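Long-range contacts in chymotrypsin (Cellulomonas bogoriensis, PDB 2EA3), which probably cleaves peptide bonds within proteins as a serine endopeptidase of the S1 family, this chain being the protease domain of a longer protein: residues T86-G91 against Q146-T151; F27-H32 against A58-G63; V80-H85 against L178-T183. One frame throughout, in Å; residues are numbered along the deposited sequence.

How the interactions relate
The three contacts belong to a two-barrel protease domain. Along the chain, interaction 2 (27-32 with 58-63) closes first; 80-85 and 86-91 run on without a break, so both segments of interaction 1 lie, in sequence, between the two segments of interaction 3. Interaction 2 pairs two strands of the first barrel, interaction 1 sets the approach to strand 93-98 against the second, and interaction 3 joins the linker to the C-terminal tail. Centres of 1 and 2 are about 18 Å apart, across the centre of the chain; those of 1 and 3 about 13 Å, and 2 and 3 about 15 Å. Packing of Val-150 and Thr-151 on Thr-29 and Ala-30 brings the barrels together.

Interaction 1: residues T86-G91 against Q146-T151; sequences TAAPVG and QAQGVT
The side-chain amide of Gln-148 faces two backbone groups at once, one in Thr-86 and one in Ala-88. As modelled, Gln-148 OE1 lies 3.0 Å from Thr-86 O, and Gln-148 NE2 lies 2.8 Å from Ala-88 N, which places the amide end between Thr-86 O and Ala-88 N. The bent shape of the chain is what delivers the group: CG of Gln-148 sits beside its own backbone N (chi1 -59°), and the chain then bends at chi2, turning the amide toward the loop. Ala-88 CB also packs on the amide carbon, 3.8 Å from Gln-148 CD.

Two residues back along the strand, Gln-146 and Thr-86 lie side by side with their side chains pointing the same way. Gln-146 CB approaches Thr-86 O at 3.7 Å, and the amide end of Gln-146 lies beside the backbone N of Thr-86. The backbones themselves stay apart, at 5.7 Å from Ala-87 CA to Gln-148 CA, so the glutamine side chains span the gap.

In strand 146-154 two successive residues, Gln-148 and Gly-149, stand opposite the single Leu-141 of strand 140-143, which makes a classic beta bulge. Backbone bonds tie Gln-148 to Leu-141 and to Val-169, where helix 169-176 begins, while Ala-88 and the Gln-148 side chain both pack on Ala-143 of strand 140-143. The loop leading to strand 93-98 is thereby laid along one side of the second barrel.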
loop_
_atom_site.group_PDB
_atom_site.type_symbol
_atom_site.label_atom_id
_atom_site.label_comp_id
_atom_site.label_asym_id
_atom_site.label_seq_id
_atom_site.Cartn_x
_atom_site.Cartn_y
_atom_site.Cartn_z
ATOM N N THR A 86 -8.916 -9.216 -7.015
ATOM C CA THR A 86 -9.285 -10.565 -6.593
ATOM C C THR A 86 -8.165 -11.096 -5.727
ATOM O O THR A 86 -7.016 -11.116 -6.165
ATOM C CB THR A 86 -9.456 -11.501 -7.797
ATOM O OG1 THR A 86 -10.467 -10.960 -8.663
ATOM C CG2 THR A 86 -9.870 -12.896 -7.321
ATOM N N ALA A 87 -8.511 -11.525 -4.513
ATOM C CA ALA A 87 -7.521 -11.970 -3.535
ATOM C C ALA A 87 -6.890 -13.288 -3.958
ATOM O O ALA A 87 -7.573 -14.186 -4.474
ATOM C CB ALA A 87 -8.147 -12.098 -2.143
ATOM N N ALA A 88 -5.583 -13.369 -3.757
ATOM C CA ALA A 88 -4.796 -14.530 -4.113
ATOM C C ALA A 88 -4.681 -15.411 -2.887
ATOM O O ALA A 88 -4.674 -14.904 -1.745
ATOM C CB ALA A 88 -3.420 -14.114 -4.620
ATOM N N PRO A 89 -4.615 -16.737 -3.098
ATOM C CA PRO A 89 -4.497 -17.642 -1.964
ATOM C C PRO A 89 -3.090 -17.737 -1.382
ATOM O O PRO A 89 -2.115 -17.331 -2.010
ATOM C CB PRO A 89 -4.929 -18.995 -2.558
ATOM C CG PRO A 89 -4.581 -18.915 -3.968
ATOM C CD PRO A 89 -4.729 -17.459 -4.376
ATOM N N VAL A 90 -2.991 -18.303 -0.182
ATOM C CA VAL A 90 -1.696 -18.621 0.419
ATOM C C VAL A 90 -0.839 -19.404 -0.591
ATOM O O VAL A 90 -1.380 -20.245 -1.339
ATOM C CB VAL A 90 -1.910 -19.403 1.748
ATOM C CG1 VAL A 90 -0.605 -19.964 2.295
ATOM C CG2 VAL A 90 -2.605 -18.500 2.790
ATOM N N GLY A 91 0.462 -19.121 -0.624
ATOM C CA GLY A 91 1.406 -19.714 -1.585
ATOM C C GLY A 91 1.634 -18.909 -2.854
ATOM O O GLY A 91 2.585 -19.173 -3.599
ATOM N N GLN A 146 -3.369 -8.213 -10.057
ATOM C CA GLN A 146 -4.485 -8.110 -9.112
ATOM C C GLN A 146 -3.981 -7.503 -7.825
ATOM O O GLN A 146 -3.046 -8.025 -7.234
ATOM C CB GLN A 146 -5.066 -9.493 -8.817
ATOM C CG GLN A 146 -5.659 -10.191 -10.049
ATOM C CD GLN A 146 -6.869 -9.484 -10.606
ATOM O OE1 GLN A 146 -6.948 -9.243 -11.808
ATOM N NE2 GLN A 146 -7.827 -9.150 -9.746
ATOM N N ALA A 147 -4.589 -6.398 -7.420
ATOM C CA ALA A 147 -4.230 -5.733 -6.155
ATOM C C ALA A 147 -4.562 -6.623 -4.970
ATOM O O ALA A 147 -5.702 -7.087 -4.855
ATOM C CB ALA A 147 -4.993 -4.426 -6.018
ATOM N N GLN A 148 -3.598 -6.805 -4.061
ATOM C CA GLN A 148 -3.789 -7.654 -2.881
ATOM C C GLN A 148 -3.875 -6.834 -1.598
ATOM O O GLN A 148 -4.639 -7.159 -0.691
ATOM C CB GLN A 148 -2.629 -8.641 -2.711
ATOM C CG GLN A 148 -2.431 -9.578 -3.910
ATOM C CD GLN A 148 -3.684 -10.338 -4.185
ATOM O OE1 GLN A 148 -4.271 -10.244 -5.278
ATOM N NE2 GLN A 148 -4.158 -11.042 -3.179
ATOM N N GLY A 149 -3.018 -5.832 -1.485
ATOM C CA GLY A 149 -2.875 -5.201 -0.179
ATOM C C GLY A 149 -1.921 -4.038 -0.225
ATOM O O GLY A 149 -1.312 -3.760 -1.256
ATOM N N VAL A 150 -1.815 -3.344 0.900
ATOM C CA VAL A 150 -0.833 -2.270 1.014
ATOM C C VAL A 150 0.122 -2.620 2.156
ATOM O O VAL A 150 -0.272 -3.246 3.150
ATOM C CB VAL A 150 -1.471 -0.892 1.240
ATOM C CG1 VAL A 150 -2.345 -0.511 0.041
ATOM C CG2 VAL A 150 -2.297 -0.853 2.560
ATOM N N THR A 151 1.382 -2.221 1.999
ATOM C CA THR A 151 2.425 -2.589 2.952
ATOM C C THR A 151 2.158 -2.031 4.352
ATOM O O THR A 151 1.952 -0.832 4.505
ATOM C CB THR A 151 3.783 -2.073 2.425
ATOM O OG1 THR A 151 3.942 -2.555 1.082
ATOM C CG2 THR A 151 4.933 -2.574 3.293
#

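Interaction 2: residues F27-H32 against A58-G63; sequences FITAGH and AFVRTG
Phe-27 and Val-60 face each other as an antiparallel hydrogen-bonded pair between neighbouring strands, 26-29 and 57-62, of the first barrel of the chymotrypsin fold. Both backbone polar groups of each residue are used: Phe-27 N donates to Val-60 O at 3.0 Å, within the plane of that carbonyl, and Val-60 N returns a bond to Phe-27 O at 2.8 Å that is nearly straight (178° at the hydrogen). Two residues along, Thr-29 and Ala-58 repeat the double exchange less ideally. Thr-29 N meets Ala-58 O at 3.0 Å from a direction tilted out of the carbonyl plane, and Ala-58 N reaches Thr-29 O at 3.0 Å from above the plane, with only 138° at the hydrogen. Ala-58 O also receives a CA-H...O contact from Ile-28 CA. The hydroxyl of Thr-29 is satisfied outside the pair, by Ser-18 O and the hydroxyl of Tyr-9.

Just beyond the pairing, His-32 NE2 is bonded to Ser-137 OG, and Ser-137, His-32 and Asp-56 have charge-relay geometry, consistent with the catalytic triad of this family. Asp-56 OD2 also takes the backbone N-H of His-32.

Ile-28 and Phe-59 lie on the other face, where helix 169-176 packs. On the face of Phe-27, Thr-29, Ala-58 and Val-60, Phe-27 CG lies between its backbone N and carbonyl carbon (chi1 71°), which lays the ring over Val-60, whose CB makes a CH-pi contact over the ring face, 3.8 Å from the centroid. Replacing Phe-27 by an alanine would probably open a gap over Val-60 and deprive Tyr-9 of its edge-to-face partner. At the ring's edge, near its plane, Thr-62 CG2 lies 4.0 Å from Phe-27 CD1.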
loop_
_atom_site.group_PDB
_atom_site.type_symbol
_atom_site.label_atom_id
_atom_site.label_comp_id
_atom_site.label_asym_id
_atom_site.label_seq_id
_atom_site.Cartn_x
_atom_site.Cartn_y
_atom_site.Cartn_z
ATOM N N PHE A 27 -6.309 7.951 -3.453
ATOM C CA PHE A 27 -5.517 6.720 -3.348
ATOM C C PHE A 27 -5.585 6.141 -1.947
ATOM O O PHE A 27 -5.907 6.833 -0.972
ATOM C CB PHE A 27 -4.060 6.911 -3.833
ATOM C CG PHE A 27 -3.199 7.750 -2.914
ATOM C CD1 PHE A 27 -3.077 9.127 -3.131
ATOM C CD2 PHE A 27 -2.504 7.178 -1.837
ATOM C CE1 PHE A 27 -2.283 9.921 -2.297
ATOM C CE2 PHE A 27 -1.713 7.962 -1.001
ATOM C CZ PHE A 27 -1.604 9.348 -1.243
ATOM N N ILE A 28 -5.327 4.845 -1.854
ATOM C CA ILE A 28 -5.298 4.178 -0.577
ATOM C C ILE A 28 -3.861 3.838 -0.210
ATOM O O ILE A 28 -2.994 3.689 -1.092
ATOM C CB ILE A 28 -6.214 2.927 -0.559
ATOM C CG1 ILE A 28 -5.838 1.949 -1.678
ATOM C CG2 ILE A 28 -7.691 3.353 -0.628
ATOM C CD1 ILE A 28 -6.588 0.606 -1.555
ATOM N N THR A 29 -3.607 3.735 1.092
ATOM C CA THR A 29 -2.242 3.642 1.624
ATOM C C THR A 29 -2.401 3.070 3.036
ATOM O O THR A 29 -3.520 2.661 3.379
ATOM C CB THR A 29 -1.513 5.029 1.560
ATOM O OG1 THR A 29 -0.118 4.900 1.919
ATOM C CG2 THR A 29 -2.213 6.091 2.477
ATOM N N ALA A 30 -1.331 3.052 3.843
ATOM C CA ALA A 30 -1.399 2.451 5.181
ATOM C C ALA A 30 -1.892 3.499 6.176
ATOM O O ALA A 30 -1.527 4.666 6.079
ATOM C CB ALA A 30 -0.019 1.913 5.630
ATOM N N GLY A 31 -2.724 3.082 7.124
ATOM C CA GLY A 31 -3.230 3.985 8.184
ATOM C C GLY A 31 -2.169 4.568 9.089
ATOM O O GLY A 31 -2.326 5.671 9.608
ATOM N N HIS A 32 -1.076 3.836 9.303
ATOM C CA HIS A 32 -0.005 4.372 10.153
ATOM C C HIS A 32 0.754 5.526 9.494
ATOM O O HIS A 32 1.548 6.194 10.162
ATOM C CB HIS A 32 0.950 3.276 10.661
ATOM C CG HIS A 32 1.956 2.809 9.646
ATOM N ND1 HIS A 32 1.812 1.633 8.946
ATOM C CD2 HIS A 32 3.147 3.332 9.264
ATOM C CE1 HIS A 32 2.848 1.467 8.146
ATOM N NE2 HIS A 32 3.676 2.484 8.323
ATOM N N ALA A 58 -5.756 3.608 5.092
ATOM C CA ALA A 58 -6.155 5.003 4.969
ATOM C C ALA A 58 -6.514 5.314 3.543
ATOM O O ALA A 58 -6.087 4.630 2.619
ATOM C CB ALA A 58 -5.051 5.932 5.470
ATOM N N PHE A 59 -7.300 6.367 3.378
ATOM C CA PHE A 59 -7.684 6.860 2.075
ATOM C C PHE A 59 -7.258 8.313 2.035
ATOM O O PHE A 59 -7.559 9.074 2.965
ATOM C CB PHE A 59 -9.212 6.754 1.913
ATOM C CG PHE A 59 -9.767 7.556 0.762
ATOM C CD1 PHE A 59 -9.320 7.353 -0.543
ATOM C CD2 PHE A 59 -10.760 8.508 0.995
ATOM C CE1 PHE A 59 -9.844 8.099 -1.602
ATOM C CE2 PHE A 59 -11.275 9.268 -0.081
ATOM C CZ PHE A 59 -10.823 9.043 -1.367
ATOM N N VAL A 60 -6.579 8.700 0.955
ATOM C CA VAL A 60 -6.156 10.089 0.772
ATOM C C VAL A 60 -6.930 10.649 -0.416
ATOM O O VAL A 60 -6.842 10.120 -1.524
ATOM C CB VAL A 60 -4.609 10.194 0.566
ATOM C CG1 VAL A 60 -4.171 11.664 0.247
ATOM C CG2 VAL A 60 -3.863 9.647 1.778
ATOM N N ARG A 61 -7.734 11.685 -0.171
ATOM C CA ARG A 61 -8.501 12.320 -1.240
ATOM C C ARG A 61 -7.603 13.291 -1.980
ATOM O O ARG A 61 -6.935 14.112 -1.359
ATOM C CB ARG A 61 -9.723 13.080 -0.695
ATOM C CG ARG A 61 -10.625 13.650 -1.811
ATOM C CD ARG A 61 -11.365 14.905 -1.364
ATOM N NE ARG A 61 -12.125 15.538 -2.460
ATOM C CZ ARG A 61 -11.695 16.557 -3.220
ATOM N NH1 ARG A 61 -10.497 17.118 -3.031
ATOM N NH2 ARG A 61 -12.488 17.032 -4.175
ATOM N N THR A 62 -7.594 13.187 -3.303
ATOM C CA THR A 62 -6.822 14.089 -4.156
ATOM C C THR A 62 -7.815 14.966 -4.935
ATOM O O THR A 62 -9.002 14.650 -5.048
ATOM C CB THR A 62 -5.911 13.309 -5.157
ATOM O OG1 THR A 62 -6.720 12.443 -5.951
ATOM C CG2 THR A 62 -4.847 12.475 -4.429
ATOM N N GLY A 63 -7.329 16.055 -5.490
ATOM C CA GLY A 63 -8.215 16.947 -6.221
ATOM C C GLY A 63 -7.655 17.276 -7.570
ATOM O O GLY A 63 -7.192 16.394 -8.297
#

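Interaction 3: residues V80-H85 against L178-T183; sequences VQVAGH and LRMITT
Between 80-85 and 178-183 the nearest pair of CA atoms is Ala-83 and Thr-182, 5.7 Å apart, and no hydrogen bond joins the two segments. The backbones approach where Val-82 O lies 4.0 Å from Thr-182 CA. The contact therefore rests on side chains, and Met-180 carries it. Its chain is bent at chi2 (-147°) and chi3 (66°), which puts SD and CE against different partners. The Met-180 side chain crosses that of Val-82 at about a right angle, and its methyl CE touches Val-82 CG1 at 3.7 Å. The sulfur sits 3.9 Å from His-85 CB and 5.1 Å from the centroid of the His-85 ring, an oblique sulfur-aromatic approach, the two side chains running alongside with opposite headings. His-85 ND1 is bonded to Asn-170 OD1, which fixes the imidazole from the helix side. Leu-173 of helix 169-176 touches both Met-180 and His-85, and Phe-21 of strand 14-23 touches both Met-180 and Val-82. In this chymotrypsin-like fold, the tail after the C-terminal helix thus packs where the linker between the two barrels passes by, with a first-barrel strand alongside.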
loop_
_atom_site.group_PDB
_atom_site.type_symbol
_atom_site.label_atom_id
_atom_site.label_comp_id
_atom_site.label_asym_id
_atom_site.label_seq_id
_atom_site.Cartn_x
_atom_site.Cartn_y
_atom_site.Cartn_z
ATOM N N VAL A 80 3.083 -1.568 -14.173
ATOM C CA VAL A 80 2.252 -2.738 -14.162
ATOM C C VAL A 80 0.809 -2.252 -14.125
ATOM O O VAL A 80 0.425 -1.456 -13.252
ATOM C CB VAL A 80 2.551 -3.633 -12.936
ATOM C CG1 VAL A 80 1.635 -4.870 -12.923
ATOM C CG2 VAL A 80 4.030 -4.031 -12.922
ATOM N N GLN A 81 0.005 -2.763 -15.053
ATOM C CA GLN A 81 -1.418 -2.461 -15.072
ATOM C C GLN A 81 -2.141 -3.168 -13.924
ATOM O O GLN A 81 -1.967 -4.378 -13.700
ATOM C CB GLN A 81 -2.047 -2.848 -16.414
ATOM C CG GLN A 81 -1.827 -1.836 -17.521
ATOM C CD GLN A 81 -2.694 -0.593 -17.366
ATOM O OE1 GLN A 81 -3.786 -0.630 -16.783
ATOM N NE2 GLN A 81 -2.206 0.521 -17.891
ATOM N N VAL A 82 -2.942 -2.403 -13.198
ATOM C CA VAL A 82 -3.834 -2.960 -12.181
ATOM C C VAL A 82 -5.176 -3.297 -12.826
ATOM O O VAL A 82 -5.898 -2.400 -13.279
ATOM C CB VAL A 82 -4.056 -1.981 -11.008
ATOM C CG1 VAL A 82 -4.946 -2.606 -9.962
ATOM C CG2 VAL A 82 -2.731 -1.592 -10.405
ATOM N N ALA A 83 -5.491 -4.588 -12.863
ATOM C CA ALA A 83 -6.669 -5.080 -13.582
ATOM C C ALA A 83 -7.876 -5.388 -12.682
ATOM O O ALA A 83 -9.007 -5.483 -13.158
ATOM C CB ALA A 83 -6.293 -6.305 -14.411
ATOM N N GLY A 84 -7.645 -5.528 -11.379
ATOM C CA GLY A 84 -8.709 -5.920 -10.455
ATOM C C GLY A 84 -8.126 -6.109 -9.070
ATOM O O GLY A 84 -6.959 -5.745 -8.820
ATOM N N HIS A 85 -8.933 -6.676 -8.171
ATOM C CA HIS A 85 -8.537 -6.827 -6.772
ATOM C C HIS A 85 -9.038 -8.164 -6.202
ATOM O O HIS A 85 -9.497 -8.247 -5.061
ATOM C CB HIS A 85 -9.022 -5.623 -5.959
ATOM C CG HIS A 85 -10.503 -5.400 -6.022
ATOM N ND1 HIS A 85 -11.370 -5.884 -5.070
ATOM C CD2 HIS A 85 -11.268 -4.734 -6.920
ATOM C CE1 HIS A 85 -12.605 -5.534 -5.377
ATOM N NE2 HIS A 85 -12.573 -4.843 -6.501
ATOM N N LEU A 178 -15.340 2.540 -1.856
ATOM C CA LEU A 178 -14.471 2.972 -2.944
ATOM C C LEU A 178 -14.433 1.928 -4.036
ATOM O O LEU A 178 -14.612 0.743 -3.765
ATOM C CB LEU A 178 -13.037 3.167 -2.436
ATOM C CG LEU A 178 -12.814 4.222 -1.368
ATOM C CD1 LEU A 178 -11.473 3.967 -0.699
ATOM C CD2 LEU A 178 -12.894 5.623 -1.975
ATOM N N ARG A 179 -14.178 2.384 -5.257
ATOM C CA ARG A 179 -13.908 1.505 -6.388
ATOM C C ARG A 179 -12.486 1.753 -6.878
ATOM O O ARG A 179 -12.037 2.899 -6.970
ATOM C CB ARG A 179 -14.884 1.767 -7.530
ATOM C CG ARG A 179 -16.225 1.060 -7.396
ATOM C CD ARG A 179 -17.072 1.315 -8.646
ATOM N NE ARG A 179 -18.360 0.611 -8.616
ATOM C CZ ARG A 179 -19.430 1.014 -7.926
ATOM N NH1 ARG A 179 -19.378 2.120 -7.189
ATOM N NH2 ARG A 179 -20.555 0.302 -7.963
ATOM N N MET A 180 -11.787 0.670 -7.200
ATOM C CA MET A 180 -10.454 0.768 -7.782
ATOM C C MET A 180 -10.536 1.258 -9.210
ATOM O O MET A 180 -11.394 0.820 -9.974
ATOM C CB MET A 180 -9.772 -0.595 -7.788
ATOM C CG MET A 180 -9.332 -1.046 -6.420
ATOM S SD MET A 180 -7.832 -2.016 -6.599
ATOM C CE MET A 180 -6.672 -0.819 -7.185
ATOM N N ILE A 181 -9.626 2.145 -9.578
ATOM C CA ILE A 181 -9.538 2.593 -10.967
ATOM C C ILE A 181 -8.898 1.475 -11.766
ATOM O O ILE A 181 -7.910 0.887 -11.331
ATOM C CB ILE A 181 -8.721 3.883 -11.081
ATOM C CG1 ILE A 181 -9.498 5.018 -10.398
ATOM C CG2 ILE A 181 -8.391 4.235 -12.561
ATOM C CD1 ILE A 181 -8.622 6.172 -10.051
ATOM N N THR A 182 -9.467 1.205 -12.935
ATOM C CA THR A 182 -8.956 0.172 -13.833
ATOM C C THR A 182 -8.417 0.729 -15.153
ATOM O O THR A 182 -7.784 -0.000 -15.927
ATOM C CB THR A 182 -10.060 -0.822 -14.207
ATOM O OG1 THR A 182 -11.079 -0.127 -14.930
ATOM C CG2 THR A 182 -10.658 -1.491 -12.972
ATOM N N THR A 183 -8.650 2.005 -15.437
ATOM C CA THR A 183 -8.439 2.454 -16.808
ATOM C C THR A 183 -8.404 3.966 -16.943
ATOM O O THR A 183 -9.108 4.677 -16.221
ATOM C CB THR A 183 -9.539 1.820 -17.736
ATOM O OG1 THR A 183 -8.926 1.184 -18.862
ATOM C CG2 THR A 183 -10.546 2.836 -18.203
#